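Local coordinates for protein NADPH-quinone reductase (Pediococcus pentosaceus ATCC 25745, PDB 3HA2) that probably binds FMN and passes electrons from NAD(P)H to quinones, its modelled chain being a flavodoxin-like domain, at residues A23-E26 against N27-N30; F82-G85 against H86-L90; V142-F145 against L146-E149; P150-Q153 against Q154-L157. All coordinates share one frame; numbering follows the deposited sequence.

Contact 1 of 4, residues A23-E26 against N27-N30; sequences AAIE and NFSN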
ATOM      1  N   ALA A  23     -24.680  -4.526   9.314  1.00 27.13           N
ATOM      2  CA  ALA A  23     -26.123  -4.471   9.528  1.00 27.55           C
ATOM      3  C   ALA A  23     -26.847  -3.853   8.334  1.00 27.59           C
ATOM      4  O   ALA A  23     -27.975  -4.232   8.034  1.00 27.12           O
ATOM      5  CB  ALA A  23     -26.470  -3.717  10.820  1.00 27.87           C
ATOM      6  N   ALA A  24     -26.179  -2.923   7.649  1.00 27.43           N
ATOM      7  CA  ALA A  24     -26.790  -2.172   6.553  1.00 27.55           C
ATOM      8  C   ALA A  24     -27.055  -3.013   5.304  1.00 27.86           C
ATOM      9  O   ALA A  24     -27.951  -2.703   4.515  1.00 28.32           O
ATOM     10  CB  ALA A  24     -25.937  -0.956   6.207  1.00 27.18           C
ATOM     11  N   ILE A  25     -26.273  -4.074   5.121  1.00 28.20           N
ATOM     12  CA  ILE A  25     -26.426  -4.939   3.955  1.00 28.74           C
ATOM     13  C   ILE A  25     -26.925  -6.345   4.328  1.00 29.71           C
ATOM     14  O   ILE A  25     -27.005  -7.226   3.476  1.00 29.39           O
ATOM     15  CB  ILE A  25     -25.121  -4.983   3.089  1.00 28.69           C
ATOM     16  CG1 ILE A  25     -23.891  -5.348   3.936  1.00 28.84           C
ATOM     17  CG2 ILE A  25     -24.911  -3.627   2.389  1.00 29.22           C
ATOM     18  CD1 ILE A  25     -23.649  -6.830   4.096  1.00 30.20           C
ATOM     19  N   GLU A  26     -27.290  -6.528   5.595  1.00 30.70           N
ATOM     20  CA  GLU A  26     -27.739  -7.836   6.086  1.00 32.25           C
ATOM     21  C   GLU A  26     -28.942  -8.408   5.351  1.00 32.06           C
ATOM     22  O   GLU A  26     -29.118  -9.621   5.307  1.00 32.62           O
ATOM     23  CB  GLU A  26     -27.999  -7.805   7.594  1.00 32.77           C
ATOM     24  CG  GLU A  26     -26.802  -8.303   8.391  1.00 35.96           C
ATOM     25  CD  GLU A  26     -26.964  -8.137   9.892  1.00 40.33           C
ATOM     26  OE1 GLU A  26     -28.082  -7.798  10.356  1.00 39.79           O
ATOM     27  OE2 GLU A  26     -25.953  -8.351  10.604  1.00 42.83           O
ATOM     28  N   ASN A  27     -29.756  -7.540   4.762  1.00 32.04           N
ATOM     29  CA  ASN A  27     -30.981  -7.973   4.108  1.00 31.91           C
ATOM     30  C   ASN A  27     -30.861  -8.213   2.609  1.00 31.26           C
ATOM     31  O   ASN A  27     -31.812  -8.683   1.979  1.00 30.46           O
ATOM     32  CB  ASN A  27     -32.111  -6.980   4.399  1.00 32.32           C
ATOM     33  CG  ASN A  27     -32.311  -6.760   5.890  1.00 34.08           C
ATOM     34  OD1 ASN A  27     -32.419  -5.623   6.350  1.00 36.16           O
ATOM     35  ND2 ASN A  27     -32.343  -7.849   6.652  1.00 34.92           N
ATOM     36  N   PHE A  28     -29.703  -7.893   2.033  1.00 30.53           N
ATOM     37  CA  PHE A  28     -29.484  -8.138   0.610  1.00 30.14           C
ATOM     38  C   PHE A  28     -28.805  -9.494   0.406  1.00 29.33           C
ATOM     39  O   PHE A  28     -27.614  -9.638   0.680  1.00 29.26           O
ATOM     40  CB  PHE A  28     -28.655  -7.007  -0.014  1.00 30.76           C
ATOM     41  CG  PHE A  28     -29.257  -5.639   0.176  1.00 32.60           C
ATOM     42  CD1 PHE A  28     -30.366  -5.239  -0.567  1.00 34.44           C
ATOM     43  CD2 PHE A  28     -28.718  -4.752   1.098  1.00 34.08           C
ATOM     44  CE1 PHE A  28     -30.928  -3.979  -0.386  1.00 34.67           C
ATOM     45  CE2 PHE A  28     -29.274  -3.487   1.282  1.00 35.65           C
ATOM     46  CZ  PHE A  28     -30.379  -3.103   0.541  1.00 34.37           C
ATOM     47  N   SER A  29     -29.556 -10.483  -0.082  1.00 27.77           N
ATOM     48  CA  SER A  29     -29.033 -11.843  -0.192  1.00 26.61           C
ATOM     49  C   SER A  29     -27.956 -12.006  -1.278  1.00 25.86           C
ATOM     50  O   SER A  29     -27.195 -12.974  -1.258  1.00 25.41           O
ATOM     51  CB  SER A  29     -30.167 -12.861  -0.366  1.00 27.03           C
ATOM     52  OG  SER A  29     -30.788 -12.712  -1.627  1.00 27.78           O
ATOM     53  N   ASN A  30     -27.880 -11.054  -2.204  1.00 24.61           N
ATOM     54  CA  ASN A  30     -26.845 -11.078  -3.246  1.00 24.10           C
ATOM     55  C   ASN A  30     -25.518 -10.429  -2.817  1.00 23.31           C
ATOM     56  O   ASN A  30     -24.529 -10.451  -3.574  1.00 22.31           O
ATOM     57  CB  ASN A  30     -27.365 -10.448  -4.541  1.00 24.45           C
ATOM     58  CG  ASN A  30     -27.758  -8.988  -4.373  1.00 25.97           C
ATOM     59  OD1 ASN A  30     -28.191  -8.558  -3.300  1.00 27.39           O
ATOM     60  ND2 ASN A  30     -27.598  -8.211  -5.445  1.00 28.24           N
TER
HETATM   61  O   HOH W   1     -29.870  -4.648   4.631  1.00 36.44           O
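A type I beta turn from I25 to F28 takes the chain off the end of helix 18-25, in the alpha-to-beta connection of this flavodoxin-like fold. Its closing bond runs from F28 N to I25 O at 3.1 Å, with 158° at the hydrogen. The F28 ring then folds back along the last helical turn and presents its edge. CE2 lies 3.6 Å from A24 O and CD2 lies 3.7 Å from I25 CA, both close to the plane of the ring. With CG of F28 set beside its own backbone N (chi1 -56°), the ring reaches back to A24 and I25. Between the side chains the touch is lighter, I25 CB to F28 CD2 at 4.1 Å, and the two cross at about a right angle. A water bridges the helix end and the turn: it donates to A24 O at 2.7 Å and accepts from N27 N at 2.9 Å, with a weak further bond to N27 OD1. A24 O also accepts from Q161 NE2, which gives this carbonyl a second donor. Outside the turn, I25 packs on V31 and W33 of strand 31-35 and on Y160, while F28 lies against Q161 and T165, so helix 150-165 flanks the turn as the chain heads into strand 31-35.

Contact 2 of 4, residues F82-G85 against H86-L90; sequences FATG and HQYAL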
ATOM      1  N   PHE A  82      -3.745 -16.019 -12.144  1.00 25.23           N
ATOM      2  CA  PHE A  82      -5.181 -15.838 -11.922  1.00 24.41           C
ATOM      3  C   PHE A  82      -5.673 -14.487 -12.460  1.00 24.49           C
ATOM      4  O   PHE A  82      -6.594 -14.428 -13.289  1.00 24.25           O
ATOM      5  CB  PHE A  82      -5.473 -15.994 -10.422  1.00 23.74           C
ATOM      6  CG  PHE A  82      -6.918 -15.797 -10.045  1.00 22.26           C
ATOM      7  CD1 PHE A  82      -7.865 -16.783 -10.301  1.00 21.96           C
ATOM      8  CD2 PHE A  82      -7.320 -14.645  -9.374  1.00 22.09           C
ATOM      9  CE1 PHE A  82      -9.206 -16.612  -9.937  1.00 21.41           C
ATOM     10  CE2 PHE A  82      -8.663 -14.455  -9.010  1.00 21.69           C
ATOM     11  CZ  PHE A  82      -9.601 -15.445  -9.273  1.00 23.13           C
ATOM     12  N   ALA A  83      -5.029 -13.415 -12.007  1.00 23.79           N
ATOM     13  CA  ALA A  83      -5.499 -12.054 -12.250  1.00 24.34           C
ATOM     14  C   ALA A  83      -5.086 -11.498 -13.603  1.00 24.62           C
ATOM     15  O   ALA A  83      -5.753 -10.611 -14.134  1.00 24.54           O
ATOM     16  CB  ALA A  83      -5.040 -11.135 -11.130  1.00 24.38           C
ATOM     17  N   THR A  84      -3.985 -12.020 -14.154  1.00 25.53           N
ATOM     18  CA  THR A  84      -3.539 -11.663 -15.515  1.00 26.26           C
ATOM     19  C   THR A  84      -3.234 -12.945 -16.298  1.00 26.94           C
ATOM     20  O   THR A  84      -4.110 -13.796 -16.443  1.00 26.36           O
ATOM     21  CB  THR A  84      -2.353 -10.656 -15.481  1.00 26.46           C
ATOM     22  OG1 THR A  84      -1.266 -11.194 -14.720  1.00 26.10           O
ATOM     23  CG2 THR A  84      -2.801  -9.319 -14.830  1.00 26.62           C
ATOM     24  N   GLY A  85      -1.995 -13.089 -16.763  1.00 27.91           N
ATOM     25  CA  GLY A  85      -1.542 -14.297 -17.482  1.00 29.44           C
ATOM     26  C   GLY A  85      -2.419 -14.589 -18.673  1.00 30.56           C
ATOM     27  O   GLY A  85      -2.675 -13.702 -19.501  1.00 31.17           O
ATOM     28  N   HIS A  86      -2.916 -15.821 -18.754  1.00 31.24           N
ATOM     29  CA  HIS A  86      -3.857 -16.186 -19.810  1.00 32.13           C
ATOM     30  C   HIS A  86      -5.294 -16.350 -19.316  1.00 31.91           C
ATOM     31  O   HIS A  86      -6.150 -16.836 -20.053  1.00 32.95           O
ATOM     32  CB  HIS A  86      -3.377 -17.443 -20.531  1.00 33.11           C
ATOM     33  CG  HIS A  86      -2.152 -17.212 -21.359  1.00 36.43           C
ATOM     34  ND1 HIS A  86      -0.876 -17.352 -20.853  1.00 39.92           N
ATOM     35  CD2 HIS A  86      -2.007 -16.802 -22.641  1.00 38.19           C
ATOM     36  CE1 HIS A  86       0.002 -17.062 -21.798  1.00 40.28           C
ATOM     37  NE2 HIS A  86      -0.658 -16.724 -22.891  1.00 40.24           N
ATOM     38  N   GLN A  87      -5.557 -15.918 -18.083  1.00 30.77           N
ATOM     39  CA  GLN A  87      -6.872 -16.084 -17.473  1.00 29.68           C
ATOM     40  C   GLN A  87      -7.639 -14.774 -17.296  1.00 28.62           C
ATOM     41  O   GLN A  87      -8.827 -14.710 -17.617  1.00 28.79           O
ATOM     42  CB  GLN A  87      -6.729 -16.783 -16.127  1.00 29.92           C
ATOM     43  CG  GLN A  87      -8.042 -17.124 -15.468  1.00 29.67           C
ATOM     44  CD  GLN A  87      -7.868 -17.965 -14.230  1.00 30.25           C
ATOM     45  OE1 GLN A  87      -6.755 -18.385 -13.885  1.00 30.33           O
ATOM     46  NE2 GLN A  87      -8.975 -18.216 -13.541  1.00 30.81           N
ATOM     47  N   TYR A  88      -6.965 -13.744 -16.790  1.00 27.27           N
ATOM     48  CA  TYR A  88      -7.608 -12.454 -16.476  1.00 26.11           C
ATOM     49  C   TYR A  88      -8.971 -12.699 -15.839  1.00 25.08           C
ATOM     50  O   TYR A  88     -10.003 -12.296 -16.380  1.00 23.90           O
ATOM     51  CB  TYR A  88      -7.746 -11.565 -17.728  1.00 26.72           C
ATOM     52  CG  TYR A  88      -6.463 -10.862 -18.089  1.00 27.06           C
ATOM     53  CD1 TYR A  88      -6.175  -9.597 -17.583  1.00 28.41           C
ATOM     54  CD2 TYR A  88      -5.510 -11.486 -18.887  1.00 28.17           C
ATOM     55  CE1 TYR A  88      -4.988  -8.953 -17.888  1.00 27.05           C
ATOM     56  CE2 TYR A  88      -4.318 -10.847 -19.207  1.00 28.66           C
ATOM     57  CZ  TYR A  88      -4.066  -9.588 -18.701  1.00 28.52           C
ATOM     58  OH  TYR A  88      -2.888  -8.955 -19.011  1.00 29.21           O
ATOM     59  N   ALA A  89      -8.944 -13.378 -14.691  1.00 24.11           N
ATOM     60  CA  ALA A  89     -10.149 -13.885 -14.043  1.00 24.07           C
ATOM     61  C   ALA A  89     -11.138 -12.780 -13.692  1.00 23.85           C
ATOM     62  O   ALA A  89     -12.354 -13.011 -13.659  1.00 24.42           O
ATOM     63  CB  ALA A  89      -9.778 -14.676 -12.794  1.00 23.58           C
ATOM     64  N   LEU A  90     -10.607 -11.580 -13.466  1.00 23.49           N
ATOM     65  CA  LEU A  90     -11.404 -10.446 -12.993  1.00 23.52           C
ATOM     66  C   LEU A  90     -11.963  -9.567 -14.094  1.00 23.48           C
ATOM     67  O   LEU A  90     -12.672  -8.601 -13.803  1.00 22.89           O
ATOM     68  CB  LEU A  90     -10.580  -9.600 -12.013  1.00 23.71           C
ATOM     69  CG  LEU A  90      -9.895 -10.407 -10.899  1.00 25.55           C
ATOM     70  CD1 LEU A  90      -8.917  -9.530 -10.145  1.00 27.82           C
ATOM     71  CD2 LEU A  90     -10.912 -11.023  -9.945  1.00 26.64           C
TER
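Two aromatic rings, F82 and Y88, each receive a C-H carbon over one face where helix 80-83 gives way to the loop toward strand 94-101 of the flavodoxin-like fold. On the F82 ring it is A89 CB, 3.6 Å from the centroid and 16° off the normal, a CH-pi contact displaced toward the rim. L90 CD2 approaches the same ring obliquely, 4.2 Å from CE2, and the amide of Q87 stands nearly perpendicular to it. On the Y88 ring the partner is T84 CA, almost exactly over the centre. T84 CG2 extends that contact to Y88 CE1, and G85 O comes obliquely to Y88 CE2. F82 carries its CG opposite the backbone N (chi1 179°), which sends the ring to where A89 can sit on it.

The backbone ties the loop together. T84 O accepts two bonds, from Q87 N and from Y88 N at 2.9 Å, the latter nearly straight at 171°. G85 adopts a positive phi within the turn. The hydroxyl of T84 is engaged by T80 O in the helix. Around the loop, F82 packs on L49 and L50 of helix 42-50, K133 forms a cation-pi contact with Y88, and W63 of the second subunit packs on A83 and T84. A further tie lies in the plane of the F82 carbonyl, where A89 N donates to F82 O at 2.9 Å.

Contact 3 of 4, residues V142-F145 against L146-E149; sequences VHQF and LYLE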
ATOM      1  N   VAL A 142     -15.166   7.273   3.792  1.00 24.27           N
ATOM      2  CA  VAL A 142     -15.968   7.357   5.009  1.00 24.90           C
ATOM      3  C   VAL A 142     -15.100   8.037   6.066  1.00 25.46           C
ATOM      4  O   VAL A 142     -14.214   7.416   6.638  1.00 26.09           O
ATOM      5  CB  VAL A 142     -16.408   5.946   5.471  1.00 24.69           C
ATOM      6  CG1 VAL A 142     -17.202   6.003   6.774  1.00 25.92           C
ATOM      7  CG2 VAL A 142     -17.228   5.248   4.372  1.00 25.40           C
ATOM      8  N   HIS A 143     -15.391   9.307   6.340  1.00 24.69           N
ATOM      9  CA  HIS A 143     -14.551  10.113   7.220  1.00 24.33           C
ATOM     10  C   HIS A 143     -15.208  10.341   8.588  1.00 24.35           C
ATOM     11  O   HIS A 143     -16.272  10.949   8.672  1.00 23.36           O
ATOM     12  CB  HIS A 143     -14.254  11.455   6.566  1.00 24.71           C
ATOM     13  CG  HIS A 143     -13.439  11.361   5.319  1.00 26.59           C
ATOM     14  ND1 HIS A 143     -13.964  11.611   4.069  1.00 28.96           N
ATOM     15  CD2 HIS A 143     -12.133  11.078   5.127  1.00 25.53           C
ATOM     16  CE1 HIS A 143     -13.018  11.477   3.160  1.00 24.93           C
ATOM     17  NE2 HIS A 143     -11.895  11.162   3.774  1.00 29.64           N
ATOM     18  N   GLN A 144     -14.571   9.814   9.636  1.00 24.58           N
ATOM     19  CA  GLN A 144     -14.999  10.023  11.046  1.00 25.30           C
ATOM     20  C   GLN A 144     -16.411   9.509  11.300  1.00 24.99           C
ATOM     21  O   GLN A 144     -17.229  10.170  11.952  1.00 25.43           O
ATOM     22  CB  GLN A 144     -14.848  11.489  11.462  1.00 25.45           C
ATOM     23  CG  GLN A 144     -13.395  11.992  11.369  1.00 26.02           C
ATOM     24  CD  GLN A 144     -13.219  13.454  11.781  1.00 26.60           C
ATOM     25  OE1 GLN A 144     -14.096  14.292  11.588  1.00 27.40           O
ATOM     26  NE2 GLN A 144     -12.063  13.755  12.360  1.00 29.17           N
ATOM     27  N   PHE A 145     -16.686   8.304  10.801  1.00 25.17           N
ATOM     28  CA  PHE A 145     -18.041   7.773  10.845  1.00 24.24           C
ATOM     29  C   PHE A 145     -18.664   7.845  12.231  1.00 24.44           C
ATOM     30  O   PHE A 145     -19.824   8.233  12.367  1.00 24.51           O
ATOM     31  CB  PHE A 145     -18.109   6.331  10.356  1.00 24.99           C
ATOM     32  CG  PHE A 145     -19.490   5.759  10.415  1.00 23.58           C
ATOM     33  CD1 PHE A 145     -20.396   5.986   9.379  1.00 24.88           C
ATOM     34  CD2 PHE A 145     -19.904   5.030  11.517  1.00 25.77           C
ATOM     35  CE1 PHE A 145     -21.692   5.465   9.441  1.00 24.01           C
ATOM     36  CE2 PHE A 145     -21.205   4.528  11.597  1.00 25.74           C
ATOM     37  CZ  PHE A 145     -22.099   4.750  10.552  1.00 24.65           C
ATOM     38  N   LEU A 146     -17.904   7.458  13.248  1.00 24.21           N
ATOM     39  CA  LEU A 146     -18.462   7.381  14.610  1.00 24.91           C
ATOM     40  C   LEU A 146     -18.772   8.743  15.215  1.00 24.49           C
ATOM     41  O   LEU A 146     -19.528   8.817  16.178  1.00 24.58           O
ATOM     42  CB  LEU A 146     -17.532   6.606  15.559  1.00 25.24           C
ATOM     43  CG  LEU A 146     -17.440   5.092  15.363  1.00 27.22           C
ATOM     44  CD1 LEU A 146     -16.384   4.548  16.315  1.00 30.61           C
ATOM     45  CD2 LEU A 146     -18.789   4.406  15.585  1.00 27.19           C
ATOM     46  N   TYR A 147     -18.173   9.794  14.653  1.00 24.69           N
ATOM     47  CA  TYR A 147     -18.365  11.166  15.141  1.00 24.55           C
ATOM     48  C   TYR A 147     -19.567  11.855  14.494  1.00 24.67           C
ATOM     49  O   TYR A 147     -20.075  12.850  15.020  1.00 24.59           O
ATOM     50  CB  TYR A 147     -17.083  12.007  14.945  1.00 24.18           C
ATOM     51  CG  TYR A 147     -17.281  13.446  15.361  1.00 23.81           C
ATOM     52  CD1 TYR A 147     -17.412  13.781  16.710  1.00 23.97           C
ATOM     53  CD2 TYR A 147     -17.416  14.468  14.405  1.00 23.58           C
ATOM     54  CE1 TYR A 147     -17.640  15.086  17.109  1.00 22.61           C
ATOM     55  CE2 TYR A 147     -17.664  15.786  14.798  1.00 22.82           C
ATOM     56  CZ  TYR A 147     -17.761  16.081  16.152  1.00 23.12           C
ATOM     57  OH  TYR A 147     -18.012  17.366  16.560  1.00 22.94           O
ATOM     58  N   LEU A 148     -20.038  11.320  13.365  1.00 25.07           N
ATOM     59  CA  LEU A 148     -21.120  11.956  12.603  1.00 26.56           C
ATOM     60  C   LEU A 148     -22.411  11.944  13.400  1.00 27.26           C
ATOM     61  O   LEU A 148     -22.651  11.003  14.156  1.00 27.52           O
ATOM     62  CB  LEU A 148     -21.353  11.225  11.276  1.00 26.20           C
ATOM     63  CG  LEU A 148     -20.207  11.051  10.283  1.00 27.58           C
ATOM     64  CD1 LEU A 148     -20.700  10.184   9.121  1.00 28.15           C
ATOM     65  CD2 LEU A 148     -19.683  12.391   9.785  1.00 30.10           C
ATOM     66  N   GLU A 149     -23.242  12.972  13.218  1.00 27.92           N
ATOM     67  CA  GLU A 149     -24.584  12.979  13.801  1.00 29.31           C
ATOM     68  C   GLU A 149     -25.357  11.772  13.305  1.00 29.65           C
ATOM     69  O   GLU A 149     -25.134  11.321  12.172  1.00 29.38           O
ATOM     70  CB  GLU A 149     -25.345  14.264  13.442  1.00 29.55           C
ATOM     71  CG  GLU A 149     -24.714  15.512  14.012  1.00 31.64           C
ATOM     72  CD  GLU A 149     -25.672  16.689  14.075  1.00 35.84           C
ATOM     73  OE1 GLU A 149     -26.750  16.565  14.705  1.00 37.87           O
ATOM     74  OE2 GLU A 149     -25.319  17.751  13.515  1.00 37.76           O
TER
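L148 and F145 make the close side of this turn, while Q144 and Y147 meet more loosely on the other. On the close side the isobutyl group of L148 folds back over the backbone it has just left: CG is 3.5 Å from both Q144 O and F145 O. Turned opposite its carbonyl carbon (chi1 -57°), CG of L148 directs the branch toward those carbonyls, and its CD1 comes within 4.2 Å of F145 CD1, obliquely to the ring. The backbone bonds are short-range and bent. Y147 N donates to Q144 O at 2.9 Å, and L148 N donates to F145 O at 3.3 Å with a weak second bond to Q144 O. F145 itself is buried, its ring meeting F20 edge to face and also touching F21 of helix 18-25.

On the looser side the side chains of Q144 and Y147 meet at 4.2 Å between their CB atoms, Y147 CB also resting near Q144 O, and the ring of Y147, an exposed residue, leads away from the turn. The amide end of Q144 is held elsewhere, NE2 donating to G102 O. L146, also exposed, lies along N16, T17 and F20, with a sulfate ion about 4 Å from its side chain, probably left from the crystallisation liquor.

Taken together, this is the connection from strand 135-143, outermost in this chain's sheet, to the closing helix 150-165, with E149 at the N-cap position: a beta-to-alpha link of the flavodoxin-like fold, delivering the chain into its last helix.

Contact 4 of 4, residues P150-Q153 against Q154-L157; sequences PDAQ and QRLL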
ATOM      1  N   PRO A 150     -26.256  11.228  14.151  1.00 30.40           N
ATOM      2  CA  PRO A 150     -27.077  10.086  13.743  1.00 30.88           C
ATOM      3  C   PRO A 150     -27.650  10.192  12.321  1.00 31.43           C
ATOM      4  O   PRO A 150     -27.612   9.204  11.579  1.00 31.02           O
ATOM      5  CB  PRO A 150     -28.186  10.072  14.791  1.00 30.72           C
ATOM      6  CG  PRO A 150     -27.493  10.550  16.033  1.00 30.97           C
ATOM      7  CD  PRO A 150     -26.537  11.624  15.549  1.00 30.38           C
ATOM      8  N   ASP A 151     -28.145  11.375  11.942  1.00 31.49           N
ATOM      9  CA  ASP A 151     -28.759  11.581  10.618  1.00 31.86           C
ATOM     10  C   ASP A 151     -27.755  11.469   9.466  1.00 31.09           C
ATOM     11  O   ASP A 151     -28.060  10.913   8.407  1.00 30.66           O
ATOM     12  CB  ASP A 151     -29.501  12.934  10.555  1.00 32.60           C
ATOM     13  CG  ASP A 151     -30.789  12.949  11.376  1.00 35.63           C
ATOM     14  OD1 ASP A 151     -31.205  11.890  11.910  1.00 39.19           O
ATOM     15  OD2 ASP A 151     -31.422  14.032  11.476  1.00 38.05           O
ATOM     16  N   ALA A 152     -26.557  12.009   9.675  1.00 30.07           N
ATOM     17  CA  ALA A 152     -25.482  11.877   8.703  1.00 29.21           C
ATOM     18  C   ALA A 152     -24.976  10.433   8.647  1.00 28.53           C
ATOM     19  O   ALA A 152     -24.625   9.950   7.577  1.00 27.84           O
ATOM     20  CB  ALA A 152     -24.348  12.826   9.029  1.00 29.00           C
ATOM     21  N   GLN A 153     -24.931   9.753   9.796  1.00 28.06           N
ATOM     22  CA  GLN A 153     -24.557   8.327   9.815  1.00 27.90           C
ATOM     23  C   GLN A 153     -25.524   7.547   8.926  1.00 27.87           C
ATOM     24  O   GLN A 153     -25.112   6.812   8.015  1.00 26.99           O
ATOM     25  CB  GLN A 153     -24.541   7.770  11.252  1.00 27.34           C
ATOM     26  CG  GLN A 153     -23.382   8.302  12.118  1.00 27.01           C
ATOM     27  CD  GLN A 153     -23.367   7.729  13.527  1.00 27.80           C
ATOM     28  OE1 GLN A 153     -24.412   7.520  14.123  1.00 27.41           O
ATOM     29  NE2 GLN A 153     -22.172   7.497  14.072  1.00 27.52           N
ATOM     30  N   GLN A 154     -26.820   7.746   9.165  1.00 28.17           N
ATOM     31  CA  GLN A 154     -27.853   7.082   8.369  1.00 28.96           C
ATOM     32  C   GLN A 154     -27.768   7.358   6.863  1.00 28.93           C
ATOM     33  O   GLN A 154     -27.896   6.424   6.075  1.00 29.43           O
ATOM     34  CB  GLN A 154     -29.271   7.338   8.942  1.00 29.07           C
ATOM     35  CG  GLN A 154     -29.484   6.746  10.354  1.00 32.53           C
ATOM     36  CD  GLN A 154     -28.787   5.388  10.557  1.00 36.42           C
ATOM     37  OE1 GLN A 154     -29.007   4.437   9.799  1.00 38.15           O
ATOM     38  NE2 GLN A 154     -27.939   5.304  11.586  1.00 37.64           N
ATOM     39  N   ARG A 155     -27.484   8.603   6.464  1.00 28.99           N
ATOM     40  CA  ARG A 155     -27.326   8.943   5.034  1.00 29.50           C
ATOM     41  C   ARG A 155     -26.148   8.230   4.387  1.00 28.80           C
ATOM     42  O   ARG A 155     -26.221   7.764   3.249  1.00 28.22           O
ATOM     43  CB  ARG A 155     -27.164  10.457   4.826  1.00 29.65           C
ATOM     44  CG  ARG A 155     -28.436  11.262   5.057  1.00 30.96           C
ATOM     45  CD  ARG A 155     -28.280  12.714   4.572  1.00 31.96           C
ATOM     46  NE  ARG A 155     -27.345  13.481   5.404  1.00 35.26           N
ATOM     47  CZ  ARG A 155     -27.689  14.160   6.498  1.00 35.96           C
ATOM     48  NH1 ARG A 155     -28.951  14.191   6.907  1.00 36.53           N
ATOM     49  NH2 ARG A 155     -26.760  14.813   7.184  1.00 37.27           N
ATOM     50  N   LEU A 156     -25.049   8.158   5.122  1.00 28.54           N
ATOM     51  CA  LEU A 156     -23.854   7.519   4.601  1.00 28.31           C
ATOM     52  C   LEU A 156     -24.137   6.014   4.424  1.00 27.89           C
ATOM     53  O   LEU A 156     -23.714   5.403   3.440  1.00 26.98           O
ATOM     54  CB  LEU A 156     -22.687   7.778   5.557  1.00 28.98           C
ATOM     55  CG  LEU A 156     -21.301   7.289   5.165  1.00 30.18           C
ATOM     56  CD1 LEU A 156     -20.271   8.160   5.862  1.00 33.33           C
ATOM     57  CD2 LEU A 156     -21.109   5.812   5.515  1.00 32.47           C
ATOM     58  N   LEU A 157     -24.893   5.441   5.358  1.00 27.05           N
ATOM     59  CA  LEU A 157     -25.249   4.020   5.287  1.00 27.13           C
ATOM     60  C   LEU A 157     -26.147   3.671   4.092  1.00 26.91           C
ATOM     61  O   LEU A 157     -25.980   2.614   3.504  1.00 27.40           O
ATOM     62  CB  LEU A 157     -25.793   3.493   6.627  1.00 26.73           C
ATOM     63  CG  LEU A 157     -24.744   3.413   7.756  1.00 25.92           C
ATOM     64  CD1 LEU A 157     -25.390   3.148   9.111  1.00 27.82           C
ATOM     65  CD2 LEU A 157     -23.640   2.370   7.451  1.00 25.02           C
TER
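The first two turns of helix 150-165 are joined by four successive i to i+4 backbone bonds, from Q154 N to P150 O at 2.9 Å through to L157 N to Q153 O at 3.0 Å, this last running close to the direction of the Q153 carbonyl. Side chains of the second turn lie back over the first. R155 does so most clearly: its guanidinium has D151 O and A152 CA over one and the same face, NH2 being 3.5 Å from A152 CA and 3.6 Å from A152 CB. A bend at chi3 (-69°) lays the group over the backbone, and its CG rests 3.4 Å from D151 O. The acid of D151 stays apart from it, with D151 OD2 5.2 Å from R155 NH1. Q154, bent at chi2, places CG 3.3 Å from P150 O, and L157 likewise sets CG 3.4 Å from Q153 O, so an aliphatic carbon lies beside each carbonyl that already accepts a backbone bond. L156 CB is similarly close to A152 O.

Around the helix axis the faces differ. L156 and L157 both pack on F145 and on F21 of helix 18-25, with L156 also against L148, whereas D151, Q154 and R155 are exposed. Q153 runs extended to F145 O, to which its NE2 donates.

The chemistry implies an amphipathic helix start: Q154 and R155 lie on the helix backbone through their aliphatic parts and the flat face of R155, while the Q153 amide bonds to the preceding turn. D151 and R155 may attract mildly, though their charged atoms are not in contact.

Overall arrangement
Along the chain the four contacts follow in numerical order, all within one flavodoxin-like domain built on a parallel sheet of five strands. Contacts 3 and 4 are neighbours, their centres about 9 Å apart, since the turn after strand 135-143 runs directly into helix 150-165. Contact 1, at the end of helix 18-25, has its centre about 17 Å from that of contact 4 and touches it through A24 and L157, so helices 18-25 and 150-165 pack against each other. Contacts 1, 3 and 4 thus gather around these two helices, whereas contact 2 lies at the subunit interface, across the chain's centre from contacts 3 and 4 and about 38 Å from them, centre to centre.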